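PDB 5YRP: sensory box/response regulator from Mycobacterium smegmatis, which carries an EAL domain, a barrel-like alpha/beta module of bacterial signalling proteins, which here holds a magnesium ion. Local coordinates for residues L82-S87 / G112-E117; L8-E13 / R62-E67; E204-E209 / Y221-F226. All blocks are in the same frame, centred on the assembly; numbering follows the deposited sequence.

Contact 1: L82-S87 / G112-E117. With MG (magnesium ion), chain C.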
# COMPACT_ATOMS: atom_id res chain seq x y z
N LEU A 82 -8.69 17.33 -17.91
CA LEU A 82 -9.17 16.11 -18.57
C LEU A 82 -8.32 14.92 -18.11
O LEU A 82 -7.14 14.83 -18.44
CB LEU A 82 -9.09 16.26 -20.08
CG LEU A 82 -9.58 15.06 -20.90
CD1 LEU A 82 -11.10 14.97 -20.89
CD2 LEU A 82 -9.07 15.15 -22.33
N ARG A 83 -8.94 14.01 -17.36
CA ARG A 83 -8.24 12.83 -16.85
C ARG A 83 -8.39 11.65 -17.79
O ARG A 83 -9.51 11.28 -18.15
CB ARG A 83 -8.74 12.46 -15.46
CG ARG A 83 -8.44 13.53 -14.41
CD ARG A 83 -8.36 12.97 -13.00
NE ARG A 83 -7.45 13.79 -12.19
CZ ARG A 83 -7.74 14.98 -11.67
NH1 ARG A 83 -8.94 15.52 -11.85
NH2 ARG A 83 -6.83 15.63 -10.96
N ILE A 84 -7.27 11.06 -18.18
CA ILE A 84 -7.25 9.92 -19.10
C ILE A 84 -6.43 8.79 -18.49
O ILE A 84 -5.30 9.00 -18.06
CB ILE A 84 -6.64 10.31 -20.45
CG1 ILE A 84 -7.55 11.32 -21.16
CG2 ILE A 84 -6.44 9.09 -21.34
CD1 ILE A 84 -6.81 12.30 -22.03
N ASN A 85 -7.01 7.59 -18.47
CA ASN A 85 -6.32 6.42 -17.94
C ASN A 85 -5.28 5.93 -18.92
O ASN A 85 -5.59 5.65 -20.07
CB ASN A 85 -7.32 5.31 -17.65
CG ASN A 85 -8.24 5.64 -16.50
OD1 ASN A 85 -7.79 5.77 -15.36
ND2 ASN A 85 -9.52 5.77 -16.78
N VAL A 86 -4.04 5.85 -18.45
CA VAL A 86 -2.93 5.36 -19.26
C VAL A 86 -2.51 3.97 -18.80
O VAL A 86 -2.24 3.74 -17.63
CB VAL A 86 -1.74 6.33 -19.23
CG1 VAL A 86 -0.57 5.79 -20.04
CG2 VAL A 86 -2.16 7.68 -19.80
N SER A 87 -2.49 3.04 -19.76
CA SER A 87 -2.07 1.66 -19.54
C SER A 87 -0.55 1.59 -19.35
O SER A 87 0.17 2.48 -19.81
CB SER A 87 -2.50 0.81 -20.75
OG SER A 87 -2.32 -0.58 -20.56
N GLY A 112 -1.21 22.06 -18.51
CA GLY A 112 -1.87 21.68 -17.26
C GLY A 112 -3.32 21.23 -17.42
O GLY A 112 -3.99 20.92 -16.43
N SER A 113 -3.79 21.18 -18.66
CA SER A 113 -5.18 20.85 -18.95
C SER A 113 -5.44 19.35 -19.10
O SER A 113 -6.59 18.94 -19.27
CB SER A 113 -5.62 21.54 -20.24
OG SER A 113 -4.98 20.97 -21.37
N VAL A 114 -4.38 18.55 -19.06
CA VAL A 114 -4.50 17.09 -19.14
C VAL A 114 -3.76 16.43 -17.98
O VAL A 114 -2.65 16.83 -17.63
CB VAL A 114 -3.98 16.55 -20.49
CG1 VAL A 114 -4.04 15.03 -20.55
CG2 VAL A 114 -4.79 17.14 -21.63
N CYS A 115 -4.40 15.43 -17.38
CA CYS A 115 -3.81 14.65 -16.30
C CYS A 115 -3.89 13.15 -16.60
O CYS A 115 -4.98 12.58 -16.66
CB CYS A 115 -4.53 14.94 -14.98
SG CYS A 115 -3.89 14.00 -13.58
N LEU A 116 -2.74 12.51 -16.77
CA LEU A 116 -2.69 11.10 -17.14
C LEU A 116 -2.69 10.20 -15.91
O LEU A 116 -1.71 10.16 -15.17
CB LEU A 116 -1.45 10.81 -17.99
CG LEU A 116 -1.32 11.59 -19.30
CD1 LEU A 116 0.05 11.36 -19.92
CD2 LEU A 116 -2.41 11.24 -20.29
N GLU A 117 -3.79 9.48 -15.69
CA GLU A 117 -3.89 8.52 -14.58
C GLU A 117 -3.07 7.27 -14.87
O GLU A 117 -3.18 6.69 -15.95
CB GLU A 117 -5.34 8.10 -14.35
CG GLU A 117 -6.26 9.21 -13.89
CD GLU A 117 -7.66 8.72 -13.57
OE1 GLU A 117 -8.61 9.52 -13.73
OE2 GLU A 117 -7.83 7.56 -13.16
MG MG C . -9.18 5.74 -13.08

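Contact 2: L8-E13 / R62-E67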
# COMPACT_ATOMS: atom_id res chain seq x y z
N LEU A 8 -16.73 7.17 -26.28
CA LEU A 8 -16.20 7.67 -25.02
C LEU A 8 -17.30 8.05 -24.04
O LEU A 8 -18.43 8.38 -24.42
CB LEU A 8 -15.24 8.85 -25.23
CG LEU A 8 -13.80 8.49 -25.58
CD1 LEU A 8 -13.00 9.76 -25.81
CD2 LEU A 8 -13.11 7.64 -24.51
N HIS A 9 -16.91 8.03 -22.77
CA HIS A 9 -17.81 8.10 -21.63
C HIS A 9 -17.09 8.99 -20.64
O HIS A 9 -15.90 8.82 -20.42
CB HIS A 9 -17.96 6.69 -21.04
CG HIS A 9 -19.24 6.46 -20.31
ND1 HIS A 9 -19.41 5.39 -19.46
CD2 HIS A 9 -20.41 7.14 -20.31
CE1 HIS A 9 -20.64 5.41 -18.97
NE2 HIS A 9 -21.27 6.47 -19.46
N TYR A 10 -17.79 9.96 -20.06
CA TYR A 10 -17.11 10.92 -19.19
C TYR A 10 -17.69 10.97 -17.79
O TYR A 10 -18.84 11.33 -17.60
CB TYR A 10 -17.15 12.30 -19.82
CG TYR A 10 -16.39 12.38 -21.11
CD1 TYR A 10 -15.03 12.69 -21.12
CD2 TYR A 10 -17.02 12.15 -22.33
CE1 TYR A 10 -14.32 12.77 -22.30
CE2 TYR A 10 -16.32 12.22 -23.52
CZ TYR A 10 -14.97 12.54 -23.50
OH TYR A 10 -14.27 12.62 -24.68
N LEU A 11 -16.86 10.58 -16.83
CA LEU A 11 -17.22 10.60 -15.42
C LEU A 11 -16.73 11.91 -14.82
O LEU A 11 -15.52 12.07 -14.63
CB LEU A 11 -16.59 9.41 -14.69
CG LEU A 11 -16.69 9.34 -13.16
CD1 LEU A 11 -18.12 9.53 -12.68
CD2 LEU A 11 -16.13 8.02 -12.66
N PRO A 12 -17.65 12.84 -14.52
CA PRO A 12 -17.19 14.13 -14.04
C PRO A 12 -16.73 14.10 -12.59
O PRO A 12 -17.21 13.30 -11.79
CB PRO A 12 -18.42 15.03 -14.18
CG PRO A 12 -19.56 14.10 -14.06
CD PRO A 12 -19.12 12.77 -14.59
N GLU A 13 -15.78 14.98 -12.29
CA GLU A 13 -15.18 15.10 -10.98
C GLU A 13 -15.54 16.46 -10.40
O GLU A 13 -15.12 17.49 -10.92
CB GLU A 13 -13.67 14.98 -11.10
CG GLU A 13 -12.91 15.18 -9.80
CD GLU A 13 -11.41 15.19 -10.03
OE1 GLU A 13 -10.71 15.98 -9.37
OE2 GLU A 13 -10.94 14.40 -10.88
N ARG A 62 -6.37 10.46 -27.91
CA ARG A 62 -6.60 11.33 -29.06
C ARG A 62 -8.07 11.78 -29.15
O ARG A 62 -8.36 12.97 -29.37
CB ARG A 62 -6.19 10.61 -30.35
CG ARG A 62 -6.11 11.51 -31.58
CD ARG A 62 -5.71 10.73 -32.82
NE ARG A 62 -5.49 11.60 -33.98
CZ ARG A 62 -4.42 12.35 -34.18
NH1 ARG A 62 -3.42 12.39 -33.29
NH2 ARG A 62 -4.33 13.10 -35.27
N THR A 63 -8.99 10.84 -28.97
CA THR A 63 -10.42 11.13 -29.06
C THR A 63 -10.90 12.00 -27.89
O THR A 63 -11.72 12.90 -28.07
CB THR A 63 -11.25 9.83 -29.09
OG1 THR A 63 -10.67 8.92 -30.04
CG2 THR A 63 -12.69 10.10 -29.48
N ALA A 64 -10.38 11.73 -26.70
CA ALA A 64 -10.73 12.50 -25.50
C ALA A 64 -10.27 13.94 -25.65
O ALA A 64 -11.03 14.86 -25.42
CB ALA A 64 -10.11 11.87 -24.26
N CYS A 65 -9.00 14.10 -26.03
CA CYS A 65 -8.42 15.42 -26.27
C CYS A 65 -9.14 16.17 -27.38
O CYS A 65 -9.32 17.38 -27.30
CB CYS A 65 -6.94 15.28 -26.63
SG CYS A 65 -5.89 14.80 -25.24
N ALA A 66 -9.55 15.45 -28.41
CA ALA A 66 -10.30 16.04 -29.52
C ALA A 66 -11.64 16.56 -29.02
O ALA A 66 -11.98 17.72 -29.24
CB ALA A 66 -10.52 15.02 -30.62
N GLU A 67 -12.39 15.69 -28.36
CA GLU A 67 -13.69 16.04 -27.77
C GLU A 67 -13.56 17.14 -26.72
O GLU A 67 -14.45 17.97 -26.58
CB GLU A 67 -14.32 14.79 -27.16
CG GLU A 67 -15.65 15.00 -26.44
CD GLU A 67 -16.76 15.53 -27.33
OE1 GLU A 67 -16.65 15.41 -28.57
OE2 GLU A 67 -17.75 16.05 -26.78

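Contact 3: E204-E209 / Y221-F226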
# COMPACT_ATOMS: atom_id res chain seq x y z
N GLU A 204 -12.69 8.60 -5.56
CA GLU A 204 -13.52 7.91 -6.54
C GLU A 204 -14.42 6.89 -5.86
O GLU A 204 -14.11 6.39 -4.78
CB GLU A 204 -12.66 7.26 -7.63
CG GLU A 204 -11.56 6.35 -7.12
CD GLU A 204 -10.89 5.55 -8.23
OE1 GLU A 204 -10.44 6.16 -9.23
OE2 GLU A 204 -10.81 4.32 -8.09
N GLY A 205 -15.56 6.61 -6.49
CA GLY A 205 -16.54 5.67 -5.97
C GLY A 205 -17.38 6.20 -4.82
O GLY A 205 -17.77 5.44 -3.93
N VAL A 206 -17.67 7.50 -4.83
CA VAL A 206 -18.51 8.11 -3.81
C VAL A 206 -19.98 7.76 -4.06
O VAL A 206 -20.70 8.48 -4.76
CB VAL A 206 -18.33 9.64 -3.77
CG1 VAL A 206 -19.24 10.27 -2.73
CG2 VAL A 206 -16.89 9.98 -3.45
N GLU A 207 -20.40 6.64 -3.47
CA GLU A 207 -21.74 6.08 -3.69
C GLU A 207 -22.77 6.68 -2.75
O GLU A 207 -23.93 6.84 -3.12
CB GLU A 207 -21.71 4.57 -3.49
CG GLU A 207 -20.67 3.83 -4.33
CD GLU A 207 -21.02 3.77 -5.80
OE1 GLU A 207 -22.16 3.36 -6.11
OE2 GLU A 207 -20.16 4.10 -6.65
N THR A 208 -22.36 7.00 -1.54
CA THR A 208 -23.29 7.42 -0.49
C THR A 208 -22.91 8.77 0.06
O THR A 208 -21.73 9.13 0.09
CB THR A 208 -23.30 6.41 0.67
OG1 THR A 208 -22.01 6.41 1.31
CG2 THR A 208 -23.62 5.01 0.17
N GLU A 209 -23.91 9.52 0.50
CA GLU A 209 -23.69 10.83 1.12
C GLU A 209 -22.96 10.69 2.45
O GLU A 209 -22.25 11.60 2.89
CB GLU A 209 -24.99 11.63 1.28
CG GLU A 209 -26.02 11.06 2.26
CD GLU A 209 -27.00 10.10 1.60
OE1 GLU A 209 -26.59 9.34 0.69
OE2 GLU A 209 -28.18 10.09 2.00
N TYR A 221 -12.15 17.31 -0.77
CA TYR A 221 -13.30 17.99 -1.38
C TYR A 221 -13.59 17.55 -2.83
O TYR A 221 -14.74 17.59 -3.27
CB TYR A 221 -13.13 19.52 -1.28
CG TYR A 221 -11.99 20.14 -2.08
CD1 TYR A 221 -12.17 20.52 -3.41
CD2 TYR A 221 -10.75 20.38 -1.49
CE1 TYR A 221 -11.14 21.10 -4.14
CE2 TYR A 221 -9.71 20.95 -2.22
CZ TYR A 221 -9.91 21.31 -3.54
OH TYR A 221 -8.90 21.89 -4.28
N ARG A 222 -12.56 17.13 -3.56
CA ARG A 222 -12.73 16.64 -4.93
C ARG A 222 -13.18 15.19 -4.91
O ARG A 222 -12.65 14.38 -4.15
CB ARG A 222 -11.42 16.73 -5.71
CG ARG A 222 -10.80 18.11 -5.74
CD ARG A 222 -9.43 18.08 -6.39
NE ARG A 222 -9.23 19.23 -7.27
CZ ARG A 222 -9.47 19.25 -8.59
NH1 ARG A 222 -9.93 18.18 -9.23
NH2 ARG A 222 -9.25 20.37 -9.28
N ALA A 223 -14.14 14.84 -5.76
CA ALA A 223 -14.66 13.48 -5.80
C ALA A 223 -15.40 13.12 -7.09
O ALA A 223 -15.85 13.99 -7.84
CB ALA A 223 -15.57 13.25 -4.60
N GLN A 224 -15.49 11.81 -7.32
CA GLN A 224 -16.29 11.22 -8.40
C GLN A 224 -17.19 10.15 -7.80
O GLN A 224 -16.84 9.54 -6.80
CB GLN A 224 -15.39 10.57 -9.44
CG GLN A 224 -14.28 11.45 -9.98
CD GLN A 224 -13.49 10.77 -11.08
OE1 GLN A 224 -13.77 9.64 -11.46
NE2 GLN A 224 -12.48 11.46 -11.60
N GLY A 225 -18.35 9.93 -8.41
CA GLY A 225 -19.27 8.89 -7.93
C GLY A 225 -20.67 8.99 -8.51
O GLY A 225 -21.08 10.05 -8.97
N PHE A 226 -21.40 7.87 -8.48
CA PHE A 226 -22.77 7.81 -8.99
C PHE A 226 -23.68 8.80 -8.26
O PHE A 226 -24.59 9.38 -8.86
CB PHE A 226 -23.36 6.39 -8.87
CG PHE A 226 -22.68 5.35 -9.73
CD1 PHE A 226 -22.40 5.59 -11.08
CD2 PHE A 226 -22.35 4.10 -9.21
CE1 PHE A 226 -21.78 4.63 -11.86
CE2 PHE A 226 -21.74 3.13 -9.99
CZ PHE A 226 -21.45 3.40 -11.32

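Contact 1: L82-S87 / G112-E117
L82 and V114 open a run of four parallel bridges that ends at N85 and E117, and the backbones between them are closely tied. Five hydrogen bonds cross the gap: L82 N donates to S113 O, C115 N to L82 O at 3.0 Å and nearly straight (175°), I84 N to C115 O, E117 N to I84 O, and V86 N to E117 O at 2.8 Å. The apolar face, L82, I84, V114 and L116, is buried against helices 52-73 and 96-106. Just past the last bridge, V86 CG2 lies 3.6 Å from L116 CD2, beside F96, while I84 CD1 meets V114 CG1 more loosely at 4.2 Å. The two strands belong to a beta-alpha-beta crossover, joined through helix 96-106, in the parallel part of the EAL barrel. Their other face carries R83, N85, C115 and E117 and is mostly polar. With CG anti to the carbonyl carbon (chi1 -65°) and the chain extended beyond it, E117 sends OE2 out to bind the magnesium ion at 2.3 Å; N85, which runs alongside pointing the same way, completes the site with E25 and D147. The other oxygen, E117 OE1, pairs with K168 and comes within 3.4 Å of R83 CB, where the two side chains cross at about a right angle. R83 carries its guanidinium on past C115, R83 NE 3.8 Å from C115 SG, to a salt bridge with E13. Flanked by the metal and a lysine, the E117 carboxylate has both oxygens engaged, which should hold its rotation. The more open side is the N85 end of the polar face, where N85 is partly exposed to solvent although it belongs to the magnesium site.

Contact 2: L8-E13 / R62-E67
L8 and Y10, two residues apart on the strand, point their side chains at the helix and meet it at successive turns. L8 lays one branch, CD1, against the backbone between T63 and A64, 3.4 Å from A64 N. The same methyl touches T63 CG2 at 3.7 Å and A64 CB at 3.9 Å, so one branch touches both T63 and A64. Y10 reaches farther along the helix: with CG anti to the carbonyl carbon (chi1 -64°), its ring runs out toward the helix and sets OH beside the aliphatic stem of E67, 3.3 Å from CG, with A64 CA at 3.6 Å. Ring and stem meet obliquely, and the E67 carboxylate is turned 40° from the ring plane. It bends off instead to R70 and the indole N-H of W71, whose ring also meets Y10 edge-to-face. T63 OG1 likewise stays on its own helix, bonded to W59 O. The axes of segments 8-13 and 62-67 come within 9.9 Å; L8 and Y10 bridge that distance and pack strand 7-15 of the EAL fold on helix 52-73, with L82 of strand 81-86 touching both Y10 and A64. No hydrogen bond or charge pair links the two segments, so the contact probably rests on van der Waals packing, apolar at L8 and with a phenol oxygen against aliphatic carbons at Y10, while the E67 carboxylate is spent on R70 and W71 of its own helix.

Contact 3: E204-E209 / Y221-F226
Q224 O is the polar focus of the contact: V206 N donates to it at 3.0 Å with an N-H...O angle of 166°, in the carbonyl plane and on a lone pair, and G205 N stands close by at 3.2 Å. V206 is the centre of an inverse gamma turn, and this bond ties that turn to the backbone of Q224. Its carbonyl answers with a CA-H...O contact, V206 O to G225 CA at 3.5 Å. Next to this bond, V206 CG2 touches A223 CB at 3.7 Å, the apolar part of the contact, with L228 against both residues. Farther out, E207 and F226 lie side by side. E207, bent at chi2 (-72°), brings OE1 to 3.2 Å from F226 CD2, at the ring edge, and carboxylate and ring stand 88° apart, a solvent-side contact of an acid with ring C-H. At the other end E204, whose nearest side-chain atom is about 4 Å from the magnesium ion, lies with Q224 near K168. The loop runs from strand 200-203 to helix 209-218, whose N-cap is T208, with OG1 bonded to A211 N, and it rests beside strand 222-223, the next parallel strand of the sheet.

In the fold
Contact 1 lies nearest the centre of the chain and is the most heavily bonded, a strand pair that supplies magnesium ligands. Contact 2 is also buried but covers the outer side of the sheet, where packing replaces backbone bonds; it shares the L82 and I84 face with contact 1, since A64 touches both. Contact 3 lies slightly farther from the centre, in a loop beside a short strand, and is mostly buried but exposed at F226, with one bond where contact 1 has five. E13 of contact 2 joins the three: it forms salt bridges to R83 of contact 1 and to R222 of contact 3, the latter across the pairing of strands 7-15 and 222-223 that closes the sheet.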